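PDB 4YBN: flavin-nucleotide-binding protein from Mycobacterium smegmatis, which binds FAD and haem and probably acts as an oxidoreductase of the flavin-binding split beta-barrel family. Local coordinates for residues A[26-31]-A[101-106]; A[35-40]-A[79-84]; A[187-192]-A[215-220]. One frame throughout, in Å; residues are numbered along the deposited sequence.

Contact 1 (A[26-31]-A[101-106]); sequences DDLLDT and RYRSAT. With FAD (flavin-adenine dinucleotide), chain K.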
loop_
_atom_site.group_PDB
_atom_site.type_symbol
_atom_site.label_atom_id
_atom_site.label_comp_id
_atom_site.label_asym_id
_atom_site.label_seq_id
_atom_site.Cartn_x
_atom_site.Cartn_y
_atom_site.Cartn_z
ATOM N N ASP A 26 4.862 -15.195 -4.685
ATOM C CA ASP A 26 6.173 -14.921 -4.154
ATOM C C ASP A 26 6.833 -13.729 -4.780
ATOM O O ASP A 26 7.523 -12.948 -4.106
ATOM C CB ASP A 26 7.104 -16.180 -4.309
ATOM C CG ASP A 26 6.675 -17.309 -3.421
ATOM O OD1 ASP A 26 5.844 -17.070 -2.550
ATOM O OD2 ASP A 26 7.172 -18.456 -3.576
ATOM N N ASP A 27 6.667 -13.573 -6.069
ATOM C CA ASP A 27 7.211 -12.443 -6.741
ATOM C C ASP A 27 6.649 -11.119 -6.175
ATOM O O ASP A 27 7.395 -10.193 -5.869
ATOM C CB ASP A 27 6.926 -12.521 -8.248
ATOM C CG ASP A 27 7.619 -11.411 -8.998
ATOM O OD1 ASP A 27 8.870 -11.429 -9.037
ATOM O OD2 ASP A 27 6.927 -10.495 -9.525
ATOM N N LEU A 28 5.354 -11.081 -5.934
ATOM C CA LEU A 28 4.791 -9.895 -5.302
ATOM C C LEU A 28 5.301 -9.710 -3.931
ATOM O O LEU A 28 5.799 -8.634 -3.589
ATOM C CB LEU A 28 3.290 -10.002 -5.264
ATOM C CG LEU A 28 2.564 -8.836 -4.585
ATOM C CD1 LEU A 28 2.867 -7.553 -5.277
ATOM C CD2 LEU A 28 1.105 -9.102 -4.534
ATOM N N LEU A 29 5.310 -10.783 -3.128
ATOM C CA LEU A 29 5.782 -10.677 -1.749
ATOM C C LEU A 29 7.269 -10.379 -1.634
ATOM O O LEU A 29 7.753 -9.820 -0.655
ATOM C CB LEU A 29 5.459 -11.965 -0.995
ATOM C CG LEU A 29 4.006 -12.352 -0.836
ATOM C CD1 LEU A 29 3.823 -13.627 -0.100
ATOM C CD2 LEU A 29 3.192 -11.233 -0.182
ATOM N N ASP A 30 8.034 -10.720 -2.663
ATOM C CA ASP A 30 9.408 -10.380 -2.677
ATOM C C ASP A 30 9.692 -9.045 -3.314
ATOM O O ASP A 30 10.852 -8.722 -3.524
ATOM C CB ASP A 30 10.152 -11.418 -3.510
ATOM C CG ASP A 30 10.177 -12.781 -2.811
ATOM O OD1 ASP A 30 9.927 -12.802 -1.577
ATOM O OD2 ASP A 30 10.418 -13.788 -3.508
ATOM N N THR A 31 8.666 -8.296 -3.673
ATOM C CA THR A 31 8.827 -7.003 -4.263
ATOM C C THR A 31 8.443 -5.903 -3.262
ATOM O O THR A 31 9.188 -4.957 -3.097
ATOM C CB THR A 31 7.942 -6.891 -5.522
ATOM O OG1 THR A 31 8.317 -7.893 -6.444
ATOM C CG2 THR A 31 8.127 -5.510 -6.202
ATOM N N ARG A 101 -3.648 -0.335 -12.917
ATOM C CA ARG A 101 -2.930 -1.547 -12.997
ATOM C C ARG A 101 -2.408 -1.789 -11.570
ATOM O O ARG A 101 -1.929 -0.900 -10.887
ATOM C CB ARG A 101 -1.797 -1.453 -13.991
ATOM C CG ARG A 101 -2.209 -1.702 -15.404
ATOM C CD ARG A 101 -0.975 -1.695 -16.280
ATOM N NE ARG A 101 -1.289 -1.994 -17.689
ATOM C CZ ARG A 101 -0.421 -1.924 -18.695
ATOM N NH1 ARG A 101 0.841 -1.539 -18.468
ATOM N NH2 ARG A 101 -0.809 -2.210 -19.963
ATOM N N TYR A 102 -2.479 -3.028 -11.147
ATOM C CA TYR A 102 -1.986 -3.410 -9.807
ATOM C C TYR A 102 -1.821 -4.900 -9.660
ATOM O O TYR A 102 -2.285 -5.667 -10.515
ATOM C CB TYR A 102 -2.985 -2.950 -8.798
ATOM C CG TYR A 102 -4.320 -3.671 -8.939
ATOM C CD1 TYR A 102 -4.486 -4.982 -8.461
ATOM C CD2 TYR A 102 -5.425 -3.045 -9.550
ATOM C CE1 TYR A 102 -5.707 -5.637 -8.557
ATOM C CE2 TYR A 102 -6.656 -3.695 -9.633
ATOM C CZ TYR A 102 -6.787 -4.991 -9.142
ATOM O OH TYR A 102 -7.989 -5.649 -9.224
ATOM N N ARG A 103 -1.173 -5.308 -8.557
ATOM C CA ARG A 103 -1.072 -6.714 -8.149
ATOM C C ARG A 103 -1.370 -6.690 -6.653
ATOM O O ARG A 103 -0.854 -5.818 -5.953
ATOM C CB ARG A 103 0.342 -7.213 -8.343
ATOM C CG ARG A 103 0.880 -7.383 -9.745
ATOM C CD ARG A 103 2.377 -7.567 -9.682
ATOM N NE ARG A 103 2.995 -6.251 -9.613
ATOM C CZ ARG A 103 4.248 -5.988 -9.296
ATOM N NH1 ARG A 103 5.093 -6.983 -8.995
ATOM N NH2 ARG A 103 4.648 -4.693 -9.266
ATOM N N SER A 104 -2.222 -7.558 -6.147
ATOM C CA SER A 104 -2.568 -7.505 -4.770
ATOM C C SER A 104 -2.706 -8.934 -4.217
ATOM O O SER A 104 -3.235 -9.799 -4.918
ATOM C CB SER A 104 -3.934 -6.781 -4.563
ATOM O OG SER A 104 -4.082 -6.641 -3.125
ATOM N N ALA A 105 -2.238 -9.170 -3.013
ATOM C CA ALA A 105 -2.430 -10.491 -2.398
ATOM C C ALA A 105 -3.070 -10.272 -1.082
ATOM O O ALA A 105 -2.799 -9.275 -0.399
ATOM C CB ALA A 105 -1.096 -11.179 -2.256
ATOM N N THR A 106 -3.925 -11.207 -0.693
ATOM C CA THR A 106 -4.534 -11.205 0.611
ATOM C C THR A 106 -4.311 -12.603 1.240
ATOM O O THR A 106 -4.516 -13.600 0.552
ATOM C CB THR A 106 -6.033 -10.952 0.545
ATOM O OG1 THR A 106 -6.294 -9.857 -0.359
ATOM C CG2 THR A 106 -6.474 -10.541 1.924
HETATM P PA FAD K . -15.306 -10.223 -2.461
HETATM O O1A FAD K . -16.153 -11.204 -3.218
HETATM O O2A FAD K . -16.016 -9.295 -1.520
HETATM O O5B FAD K . -14.068 -11.059 -1.754
HETATM C C5B FAD K . -13.926 -12.490 -1.883
HETATM C C4B FAD K . -12.451 -12.915 -1.845
HETATM O O4B FAD K . -11.784 -12.460 -3.038
HETATM C C3B FAD K . -11.580 -12.262 -0.764
HETATM O O3B FAD K . -11.757 -12.762 0.575
HETATM C C2B FAD K . -10.159 -12.361 -1.345
HETATM O O2B FAD K . -9.524 -13.585 -1.000
HETATM C C1B FAD K . -10.373 -12.323 -2.864
HETATM N N9A FAD K . -9.914 -11.029 -3.380
HETATM C C8A FAD K . -10.784 -10.054 -3.741
HETATM N N7A FAD K . -10.098 -8.940 -4.129
HETATM C C5A FAD K . -8.782 -9.201 -4.013
HETATM C C6A FAD K . -7.555 -8.402 -4.264
HETATM N N6A FAD K . -7.726 -7.145 -4.733
HETATM N N1A FAD K . -6.345 -8.999 -4.045
HETATM C C2A FAD K . -6.247 -10.273 -3.558
HETATM N N3A FAD K . -7.343 -11.027 -3.321
HETATM C C4A FAD K . -8.635 -10.574 -3.524
HETATM N N1 FAD K . -12.120 -2.374 -6.697
HETATM C C2 FAD K . -13.150 -1.496 -6.877
HETATM O O2 FAD K . -14.277 -2.040 -6.809
HETATM N N3 FAD K . -12.949 -0.163 -7.097
HETATM C C4 FAD K . -11.684 0.399 -7.080
HETATM O O4 FAD K . -11.367 1.615 -7.214
HETATM C C4X FAD K . -10.523 -0.506 -6.924
HETATM N N5 FAD K . -9.251 -0.035 -6.900
HETATM C C5X FAD K . -8.224 -0.902 -6.690
HETATM C C6 FAD K . -6.950 -0.441 -6.687
HETATM C C7 FAD K . -5.906 -1.333 -6.517
HETATM C C7M FAD K . -4.497 -0.840 -6.488
HETATM C C8 FAD K . -6.130 -2.779 -6.302
HETATM C C8M FAD K . -4.983 -3.724 -6.054
HETATM C C9 FAD K . -7.412 -3.243 -6.317
HETATM C C9A FAD K . -8.460 -2.351 -6.500
HETATM N N10 FAD K . -9.772 -2.826 -6.477
HETATM C C10 FAD K . -10.825 -1.942 -6.712
HETATM C "C1'" FAD K . -10.052 -4.277 -6.324
HETATM C "C2'" FAD K . -10.656 -4.678 -5.005
HETATM O "O2'" FAD K . -9.597 -5.079 -4.139
HETATM C "C3'" FAD K . -11.545 -5.894 -5.277
HETATM O "O3'" FAD K . -10.808 -6.866 -6.092
HETATM C "C4'" FAD K . -12.880 -5.441 -5.927
HETATM O "O4'" FAD K . -13.581 -4.489 -5.077
HETATM C "C5'" FAD K . -13.770 -6.642 -6.188
HETATM O "O5'" FAD K . -13.811 -7.419 -5.001
HETATM P P FAD K . -14.818 -8.663 -4.848
HETATM O O1P FAD K . -14.472 -9.545 -6.020
HETATM O O2P FAD K . -16.203 -8.158 -4.664
HETATM O O3P FAD K . -14.368 -9.361 -3.490
#
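Helix 22-29 packs, mainly through Leu28, on the back of the FAD-binding strand 99-108 of the split beta-barrel. With CG anti to the backbone N (chi1 178°), Leu28 reaches straight to the strand and spreads its two methyl groups along it. CD2 settles at Ala105, 3.8 Å from Ala105 CB, while CD1 lies 4.0 Å from Arg103 CB and beneath one face of the guanidinium. The Leu28 and Arg103 chains run past each other in opposite senses. Arg103 bends at chi3 (-84°), which swings its guanidinium toward Asp27 and Thr31: Asp27 OD2 stands at the guanidinium edge, near its plane, but at 4.0 Å from Arg103 NH1 this is a long salt bridge. The stronger partner of Arg103 is Asp87, which takes NH2. At the end of the helix, Thr31 OG1 donates to Asp27 O over a very short 2.5 Å, with OG1 tilted 31° out of the carbonyl plane.

Alternation along the strand turns Tyr102, Ser104 and Thr106 to the cofactor. The dimethylbenzene end of the isoalloxazine lies over one face of the Tyr102 ring, with FAD C8 3.2 Å above its centre, and Tyr102 OH bonds a haem propionate. Farther along, Ser104 CB approaches the adenine at FAD N1A (3.3 Å), nearly in the ring plane, its OG hydrogen-bonded to Thr84, and Thr106 OG1 stands above that plane, 3.2 Å from FAD C2A. Pro49 and His62 of the second subunit also bind this FAD through their carbonyls, placing the site at the dimer interface.

The strand thus separates two chemistries. Its helix side is chiefly apolar, whereas its cofactor side sets the Tyr102 ring on the flavin and Ser104 and Thr106 at the adenine; because Arg103 is engaged more firmly by Asp87, the distant Asp27 charge probably adds only modest electrostatic attraction.

Contact 2 (A[35-40]-A[79-84]); sequences ATVALV and AAVSVT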
loop_
_atom_site.group_PDB
_atom_site.type_symbol
_atom_site.label_atom_id
_atom_site.label_comp_id
_atom_site.label_asym_id
_atom_site.label_seq_id
_atom_site.Cartn_x
_atom_site.Cartn_y
_atom_site.Cartn_z
ATOM N N ALA A 35 3.096 -4.427 4.321
ATOM C CA ALA A 35 1.834 -5.134 4.377
ATOM C C ALA A 35 0.850 -4.281 5.205
ATOM O O ALA A 35 1.262 -3.495 6.082
ATOM C CB ALA A 35 2.039 -6.487 5.067
ATOM N N THR A 36 -0.439 -4.456 4.965
ATOM C CA THR A 36 -1.391 -3.874 5.826
ATOM C C THR A 36 -2.053 -5.052 6.498
ATOM O O THR A 36 -2.529 -5.926 5.821
ATOM C CB THR A 36 -2.401 -3.008 5.062
ATOM O OG1 THR A 36 -1.677 -1.941 4.451
ATOM C CG2 THR A 36 -3.360 -2.447 5.989
ATOM N N VAL A 37 -2.109 -5.012 7.811
ATOM C CA VAL A 37 -2.642 -6.107 8.608
ATOM C C VAL A 37 -3.948 -5.674 9.268
ATOM O O VAL A 37 -4.045 -4.612 9.811
ATOM C CB VAL A 37 -1.679 -6.505 9.698
ATOM C CG1 VAL A 37 -2.312 -7.524 10.639
ATOM C CG2 VAL A 37 -0.398 -7.042 9.118
ATOM N N ALA A 38 -4.960 -6.489 9.102
ATOM C CA ALA A 38 -6.288 -6.247 9.645
ATOM C C ALA A 38 -6.612 -7.317 10.680
ATOM O O ALA A 38 -6.319 -8.513 10.466
ATOM C CB ALA A 38 -7.280 -6.321 8.524
ATOM N N LEU A 39 -7.205 -6.905 11.800
ATOM C CA LEU A 39 -7.651 -7.776 12.810
ATOM C C LEU A 39 -8.900 -7.135 13.475
ATOM O O LEU A 39 -9.336 -6.043 13.114
ATOM C CB LEU A 39 -6.574 -8.007 13.839
ATOM C CG LEU A 39 -6.078 -6.854 14.690
ATOM C CD1 LEU A 39 -5.577 -7.356 16.024
ATOM C CD2 LEU A 39 -4.969 -6.117 13.945
ATOM N N VAL A 40 -9.468 -7.852 14.424
ATOM C CA VAL A 40 -10.699 -7.428 15.090
ATOM C C VAL A 40 -10.367 -7.229 16.565
ATOM O O VAL A 40 -9.667 -8.063 17.195
ATOM C CB VAL A 40 -11.736 -8.503 14.932
ATOM C CG1 VAL A 40 -13.078 -8.067 15.496
ATOM C CG2 VAL A 40 -11.928 -8.877 13.462
ATOM N N ALA A 79 -6.122 -12.827 11.524
ATOM C CA ALA A 79 -5.634 -11.635 10.811
ATOM C C ALA A 79 -5.899 -11.802 9.365
ATOM O O ALA A 79 -6.011 -12.937 8.848
ATOM C CB ALA A 79 -4.158 -11.520 11.015
ATOM N N ALA A 80 -5.929 -10.701 8.651
ATOM C CA ALA A 80 -5.908 -10.783 7.221
ATOM C C ALA A 80 -4.785 -9.828 6.792
ATOM O O ALA A 80 -4.693 -8.723 7.318
ATOM C CB ALA A 80 -7.280 -10.424 6.644
ATOM N N VAL A 81 -3.945 -10.228 5.844
ATOM C CA VAL A 81 -2.760 -9.474 5.507
ATOM C C VAL A 81 -2.883 -9.076 4.080
ATOM O O VAL A 81 -3.087 -9.945 3.229
ATOM C CB VAL A 81 -1.505 -10.314 5.728
ATOM C CG1 VAL A 81 -0.256 -9.570 5.295
ATOM C CG2 VAL A 81 -1.361 -10.642 7.179
ATOM N N SER A 82 -2.784 -7.771 3.791
ATOM C CA SER A 82 -2.888 -7.310 2.422
ATOM C C SER A 82 -1.596 -6.682 1.931
ATOM O O SER A 82 -0.939 -5.874 2.619
ATOM C CB SER A 82 -4.099 -6.295 2.334
ATOM O OG SER A 82 -4.153 -5.701 1.064
ATOM N N VAL A 83 -1.204 -7.100 0.732
ATOM C CA VAL A 83 0.042 -6.639 0.098
ATOM C C VAL A 83 -0.273 -6.208 -1.311
ATOM O O VAL A 83 -0.770 -7.002 -2.109
ATOM C CB VAL A 83 1.177 -7.714 0.079
ATOM C CG1 VAL A 83 2.447 -7.133 -0.545
ATOM C CG2 VAL A 83 1.451 -8.140 1.526
ATOM N N THR A 84 0.068 -4.962 -1.637
ATOM C CA THR A 84 -0.375 -4.336 -2.894
ATOM C C THR A 84 0.750 -3.543 -3.577
ATOM O O THR A 84 1.509 -2.798 -2.942
ATOM C CB THR A 84 -1.609 -3.410 -2.575
ATOM O OG1 THR A 84 -2.707 -4.237 -2.149
ATOM C CG2 THR A 84 -2.069 -2.671 -3.787
HETATM O O HOH W 1 -1.003 -2.714 1.907
#
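The flat peptide groups of 35-40 and 79-84 lie side by side in one sheet. Thr36 and Ala38, beside Ser82 and Ala80, stand on one of its faces, and Val37 and Val81 on the other. Between the two strands, Thr36 and Ser82 exchange two backbone bonds, Thr36 N to Ser82 O and Ser82 N to Thr36 O, each 2.8 Å. Ala38 and Ala80 do the same at 2.9 Å in both directions between N and O. These are the hydrogen-bonded pairs of an antiparallel ladder, with Val37 and Val81 as the non-hydrogen-bonded pair between them.

The ladder belongs to the split beta-barrel, where strands 44-55 and 99-108 continue the sheet beyond strands 34-41 and 78-91. On the valine side, Val81 divides its methyls: CG1, anti to the backbone N (chi1 176°), comes 3.9 Å from Ala35 CB, and CG2 meets Val37 CG2 at 4.2 Å. Phe111 packs on Val81 from the same chain. The other face joins the dimer, Thr36 and Ala38 meeting their own counterparts in the second subunit. A water there bonds Thr36 OG1 at 2.7 Å and donates to Ser82 O at 3.2 Å.

Contact 3 (A[187-192]-A[215-220]); sequences PLTTQY and TGELRN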
loop_
_atom_site.group_PDB
_atom_site.type_symbol
_atom_site.label_atom_id
_atom_site.label_comp_id
_atom_site.label_asym_id
_atom_site.label_seq_id
_atom_site.Cartn_x
_atom_site.Cartn_y
_atom_site.Cartn_z
ATOM N N PRO A 187 2.247 4.440 -16.429
ATOM C CA PRO A 187 2.843 3.543 -15.440
ATOM C C PRO A 187 3.261 4.246 -14.179
ATOM O O PRO A 187 3.517 5.465 -14.191
ATOM C CB PRO A 187 4.116 3.065 -16.135
ATOM C CG PRO A 187 3.852 3.279 -17.579
ATOM C CD PRO A 187 3.138 4.577 -17.594
ATOM N N LEU A 188 3.334 3.444 -13.123
ATOM C CA LEU A 188 3.842 3.870 -11.811
ATOM C C LEU A 188 4.922 2.900 -11.386
ATOM O O LEU A 188 4.777 1.688 -11.507
ATOM C CB LEU A 188 2.726 3.910 -10.786
ATOM C CG LEU A 188 1.761 5.090 -10.956
ATOM C CD1 LEU A 188 0.393 4.873 -10.339
ATOM C CD2 LEU A 188 2.354 6.390 -10.434
ATOM N N THR A 189 6.047 3.465 -10.937
ATOM C CA THR A 189 7.137 2.665 -10.398
ATOM C C THR A 189 7.630 3.310 -9.112
ATOM O O THR A 189 7.519 4.509 -8.918
ATOM C CB THR A 189 8.316 2.553 -11.357
ATOM O OG1 THR A 189 8.830 3.852 -11.624
ATOM C CG2 THR A 189 7.887 1.963 -12.693
ATOM N N THR A 190 8.177 2.471 -8.249
ATOM C CA THR A 190 8.712 2.907 -7.000
ATOM C C THR A 190 10.161 2.598 -7.069
ATOM O O THR A 190 10.548 1.488 -7.402
ATOM C CB THR A 190 7.959 2.248 -5.844
ATOM O OG1 THR A 190 6.635 2.803 -5.821
ATOM C CG2 THR A 190 8.621 2.570 -4.515
ATOM N N GLN A 191 10.981 3.626 -6.818
ATOM C CA GLN A 191 12.402 3.546 -6.984
ATOM C C GLN A 191 13.187 4.078 -5.790
ATOM O O GLN A 191 12.761 5.033 -5.160
ATOM C CB GLN A 191 12.801 4.332 -8.221
ATOM C CG GLN A 191 13.267 3.396 -9.324
ATOM C CD GLN A 191 13.151 4.077 -10.657
ATOM O OE1 GLN A 191 12.053 4.178 -11.218
ATOM N NE2 GLN A 191 14.289 4.579 -11.167
ATOM N N TYR A 192 14.351 3.488 -5.568
ATOM C CA TYR A 192 15.295 3.962 -4.576
ATOM C C TYR A 192 15.992 5.244 -5.104
ATOM O O TYR A 192 16.410 5.275 -6.230
ATOM C CB TYR A 192 16.367 2.926 -4.317
ATOM C CG TYR A 192 15.936 1.635 -3.666
ATOM C CD1 TYR A 192 15.554 1.613 -2.354
ATOM C CD2 TYR A 192 15.901 0.438 -4.408
ATOM C CE1 TYR A 192 15.142 0.440 -1.759
ATOM C CE2 TYR A 192 15.507 -0.723 -3.826
ATOM C CZ TYR A 192 15.131 -0.712 -2.500
ATOM O OH TYR A 192 14.725 -1.916 -1.921
ATOM N N THR A 215 19.314 -0.077 -5.448
ATOM C CA THR A 215 19.150 0.790 -6.570
ATOM C C THR A 215 18.130 0.141 -7.551
ATOM O O THR A 215 17.937 -1.076 -7.557
ATOM C CB THR A 215 20.531 1.012 -7.233
ATOM O OG1 THR A 215 20.485 2.213 -8.004
ATOM C CG2 THR A 215 20.930 -0.207 -8.088
ATOM N N GLY A 216 17.521 0.953 -8.380
ATOM C CA GLY A 216 16.457 0.499 -9.292
ATOM C C GLY A 216 15.117 0.509 -8.589
ATOM O O GLY A 216 14.892 1.218 -7.584
ATOM N N GLU A 217 14.259 -0.367 -9.062
ATOM C CA GLU A 217 12.940 -0.470 -8.532
ATOM C C GLU A 217 12.921 -1.283 -7.267
ATOM O O GLU A 217 13.552 -2.316 -7.108
ATOM C CB GLU A 217 11.977 -1.063 -9.542
ATOM C CG GLU A 217 11.738 -0.159 -10.729
ATOM C CD GLU A 217 10.770 -0.762 -11.737
ATOM O OE1 GLU A 217 10.081 -1.761 -11.439
ATOM O OE2 GLU A 217 10.695 -0.219 -12.841
ATOM N N LEU A 218 12.166 -0.755 -6.354
ATOM C CA LEU A 218 12.021 -1.284 -5.027
ATOM C C LEU A 218 11.746 -2.757 -5.096
ATOM O O LEU A 218 10.839 -3.129 -5.827
ATOM C CB LEU A 218 10.809 -0.610 -4.403
ATOM C CG LEU A 218 10.118 -1.343 -3.284
ATOM C CD1 LEU A 218 11.015 -1.228 -2.057
ATOM C CD2 LEU A 218 8.686 -0.839 -3.104
ATOM N N ARG A 219 12.523 -3.577 -4.352
ATOM C CA ARG A 219 12.203 -5.022 -4.156
ATOM C C ARG A 219 12.297 -5.452 -2.661
ATOM O O ARG A 219 12.717 -4.671 -1.805
ATOM C CB ARG A 219 12.992 -5.948 -5.133
ATOM C CG ARG A 219 12.327 -5.989 -6.517
ATOM C CD ARG A 219 12.628 -7.231 -7.316
ATOM N NE ARG A 219 12.048 -8.508 -6.853
ATOM C CZ ARG A 219 12.701 -9.672 -6.907
ATOM N NH1 ARG A 219 13.967 -9.698 -7.318
ATOM N NH2 ARG A 219 12.122 -10.813 -6.513
ATOM N N ASN A 220 11.825 -6.659 -2.362
ATOM C CA ASN A 220 11.855 -7.236 -0.993
ATOM C C ASN A 220 12.690 -8.579 -0.933
ATOM O O ASN A 220 12.309 -9.542 -0.229
ATOM C CB ASN A 220 10.403 -7.414 -0.465
ATOM C CG ASN A 220 10.321 -7.465 1.059
ATOM O OD1 ASN A 220 11.284 -7.124 1.738
ATOM N ND2 ASN A 220 9.129 -7.872 1.603
HETATM O O HOH W 2 17.924 3.358 -7.808
#
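Thr190 O takes the backbone of Leu218 in a hydrogen bond from Leu218 N at 3.0 Å, and Glu217 CA makes a CA-H...O contact with the same oxygen (3.3 Å). The second link runs the other way: Tyr192 N donates to Gly216 O over 3.1 Å, and Gln191 CG presses to 3.2 Å from that Gly216 oxygen.

These two bonds flank Gln191 and Glu217, making a single beta bridge by which the C-terminal loop is fastened to strand 184-192. The same strand pairs antiparallel with a strand of the second subunit, so the loop lies along a sheet that runs through the dimer.

Thr190 and Leu218 lie alongside each other and point the same way, Thr190 CG2 3.7 Å from Leu218 CD2. With CG2 anti to its own N, Thr190 offers a methyl to the leucine while OG1 bonds Thr190 OG1 of the second subunit. The side chains of Tyr192 and Leu218 cross at about a right angle, Tyr192 OH 3.8 Å from Leu218 CD1, and Tyr192 CE2 comes 3.7 Å from Leu218 CA. Toward the surface, Thr189 CG2 touches the carboxylate of Glu217, 3.6 Å from OE2. A water ties the far end together: it donates to Tyr192 O and bonds Thr215 OG1.

How the contacts relate
From the N terminus, helix 22-29 opens contact 1 and leads through a short turn into strand 34-41, which opens contact 2. Contact 2 closes first, on strand 78-91; the chain then turns into strand 99-108 and closes contact 1, so the smaller loop is nested within the larger. The two touch where Ala105 N meets Val83 O, as neighbouring strands of one sheet. Contact 3 follows in series, joining strand 184-192, also a neighbour of 78-91, to the C-terminal loop. That loop returns to the start of the fold: Asn220 N reaches Asp30 O, just after helix 22-29. All three contacts also border the second subunit.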